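Local coordinates for protein exonuclease (Laribacter hongkongensis, PDB 3SYY) that probably digests double-stranded DNA with strict 5'-to-3' polarity, as a magnesium-binding alkaline exonuclease of the PDDEXK nuclease clan, at residues C150-Y155 against F166-E171. Sequence-based numbering, arbitrary orientation.
Sequences CDFVSY and FCTRIE
Asp151 and Arg169 face each other as a non-hydrogen-bonded antiparallel pair and join in a two-point salt bridge. Arg169 meets the carboxylate side-on: NE donates to Asp151 OD1 at 2.8 Å, almost straight (173°), while Arg169 NH2 reaches Asp151 OD2 at 3.1 Å. Both oxygens are approached on their syn side, yet the carboxylate is turned 37° from the guanidinium plane, and both donors stand out of the carboxylate plane while OD1 stays in that of the guanidinium. A bend at chi3 of Arg169 turns NE toward Asp151 OD1, which CB and CG of the arginine also flank. Tyr75 OH on helix 59-79 also hydrogen-bonds Asp151 OD2, giving that oxygen a second partner and probably helping to hold the carboxylate, and Trp149 adds a cation-pi contact to Arg169. Next along the same face, Cys167 SG lies 3.8 Å from Asp151 CB and 4.0 Å from Val153 CG2.

On the face that carries Cys150, Phe152, Ser154, Phe166, Thr168 and Ile170, the two phenylalanines sit diagonally and meet edge to edge, CD1 of Phe152 lying 4.0 Å from CE2 of Phe166; Thr168 CG2 comes obliquely to the Phe152 ring. Met138 of helix 132-145 packs on Cys150, Phe152 and Ile170, and Pro130 touches Phe152, Thr168 and Ile170.

In the backbone, Cys150-Ile170, Phe152-Thr168 and Ser154-Phe166 each exchange two hydrogen bonds. Between them, Cys167 CA approaches Phe152 O at 3.2 Å in a CA-H...O contact. The strand axes run at 156°, and 166-171 forms the outer edge of its sheet within the chain. On its other side, 150-155 pairs in parallel with strand 109-114, which carries the magnesium ligands Glu112 and Ile113. This antiparallel beta hairpin thus flanks the metal-bearing strand of a mixed sheet, consistent with the PDDEXK nuclease core of lambda-exonuclease-like enzymes.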
# COMPACT_ATOMS: atom_id res chain seq x y z
N CYS A 150 -17.90 -22.70 -19.70
CA CYS A 150 -17.91 -21.25 -19.45
C CYS A 150 -16.87 -20.67 -20.39
O CYS A 150 -15.76 -21.16 -20.48
CB CYS A 150 -17.48 -20.94 -18.02
SG CYS A 150 -17.49 -19.15 -17.65
N ASP A 151 -17.28 -19.66 -21.14
CA ASP A 151 -16.36 -18.95 -22.03
C ASP A 151 -15.71 -17.84 -21.17
O ASP A 151 -16.38 -17.00 -20.61
CB ASP A 151 -17.17 -18.30 -23.14
CG ASP A 151 -17.34 -19.25 -24.38
OD1 ASP A 151 -16.57 -20.23 -24.48
OD2 ASP A 151 -18.25 -19.01 -25.19
N PHE A 152 -14.41 -17.89 -21.08
CA PHE A 152 -13.67 -16.89 -20.33
C PHE A 152 -13.31 -15.78 -21.30
O PHE A 152 -12.69 -16.06 -22.32
CB PHE A 152 -12.41 -17.54 -19.83
CG PHE A 152 -11.47 -16.58 -19.15
CD1 PHE A 152 -10.42 -15.98 -19.87
CD2 PHE A 152 -11.64 -16.27 -17.81
CE1 PHE A 152 -9.52 -15.08 -19.22
CE2 PHE A 152 -10.74 -15.39 -17.15
CZ PHE A 152 -9.70 -14.76 -17.88
N VAL A 153 -13.76 -14.56 -21.05
CA VAL A 153 -13.48 -13.43 -21.95
C VAL A 153 -12.55 -12.48 -21.19
O VAL A 153 -12.85 -12.16 -20.02
CB VAL A 153 -14.78 -12.69 -22.28
CG1 VAL A 153 -14.50 -11.36 -23.09
CG2 VAL A 153 -15.74 -13.63 -23.10
N SER A 154 -11.44 -12.08 -21.82
CA SER A 154 -10.67 -10.91 -21.35
C SER A 154 -10.79 -9.79 -22.41
O SER A 154 -10.74 -10.07 -23.63
CB SER A 154 -9.22 -11.34 -21.10
OG SER A 154 -8.39 -10.28 -20.62
N TYR A 155 -11.03 -8.55 -21.97
CA TYR A 155 -11.28 -7.44 -22.90
C TYR A 155 -10.56 -6.17 -22.47
O TYR A 155 -10.67 -5.73 -21.29
CB TYR A 155 -12.75 -7.15 -22.95
CG TYR A 155 -13.17 -6.05 -23.87
CD1 TYR A 155 -13.17 -6.24 -25.26
CD2 TYR A 155 -13.65 -4.85 -23.36
CE1 TYR A 155 -13.57 -5.20 -26.11
CE2 TYR A 155 -14.06 -3.82 -24.19
CZ TYR A 155 -14.03 -4.01 -25.57
OH TYR A 155 -14.43 -2.97 -26.35
N PHE A 166 -10.32 -11.42 -26.20
CA PHE A 166 -9.80 -12.77 -26.05
C PHE A 166 -10.88 -13.62 -25.43
O PHE A 166 -11.58 -13.18 -24.49
CB PHE A 166 -8.55 -12.80 -25.13
CG PHE A 166 -8.13 -14.20 -24.73
CD1 PHE A 166 -7.25 -14.90 -25.51
CD2 PHE A 166 -8.68 -14.82 -23.60
CE1 PHE A 166 -6.87 -16.18 -25.18
CE2 PHE A 166 -8.33 -16.09 -23.25
CZ PHE A 166 -7.40 -16.77 -24.02
N CYS A 167 -11.05 -14.83 -25.95
CA CYS A 167 -12.06 -15.72 -25.39
C CYS A 167 -11.57 -17.15 -25.53
O CYS A 167 -10.98 -17.53 -26.60
CB CYS A 167 -13.43 -15.49 -26.00
SG CYS A 167 -14.71 -16.69 -25.47
N THR A 168 -11.75 -17.94 -24.47
CA THR A 168 -11.40 -19.39 -24.53
C THR A 168 -12.42 -20.16 -23.69
O THR A 168 -12.93 -19.63 -22.68
CB THR A 168 -9.96 -19.66 -24.09
OG1 THR A 168 -9.56 -20.99 -24.45
CG2 THR A 168 -9.76 -19.48 -22.53
N ARG A 169 -12.74 -21.40 -24.11
CA ARG A 169 -13.81 -22.15 -23.46
C ARG A 169 -13.27 -23.09 -22.43
O ARG A 169 -12.31 -23.83 -22.71
CB ARG A 169 -14.60 -23.00 -24.45
CG ARG A 169 -15.95 -23.49 -23.82
CD ARG A 169 -16.95 -23.82 -24.89
NE ARG A 169 -17.60 -22.61 -25.42
CZ ARG A 169 -18.63 -22.65 -26.25
NH1 ARG A 169 -19.12 -23.83 -26.61
NH2 ARG A 169 -19.18 -21.55 -26.70
N ILE A 170 -13.87 -23.06 -21.25
CA ILE A 170 -13.43 -23.96 -20.17
C ILE A 170 -14.57 -24.93 -19.94
O ILE A 170 -15.69 -24.53 -19.55
CB ILE A 170 -13.11 -23.17 -18.86
CG1 ILE A 170 -12.04 -22.08 -19.13
CG2 ILE A 170 -12.69 -24.16 -17.74
CD1 ILE A 170 -10.59 -22.62 -19.56
N GLU A 171 -14.32 -26.21 -20.22
CA GLU A 171 -15.34 -27.25 -20.09
C GLU A 171 -15.48 -27.66 -18.62
O GLU A 171 -14.47 -27.76 -17.93
CB GLU A 171 -14.91 -28.51 -20.90
CG GLU A 171 -14.83 -28.31 -22.45
CD GLU A 171 -16.19 -28.04 -23.09
OE1 GLU A 171 -16.24 -27.20 -24.00
OE2 GLU A 171 -17.23 -28.62 -22.68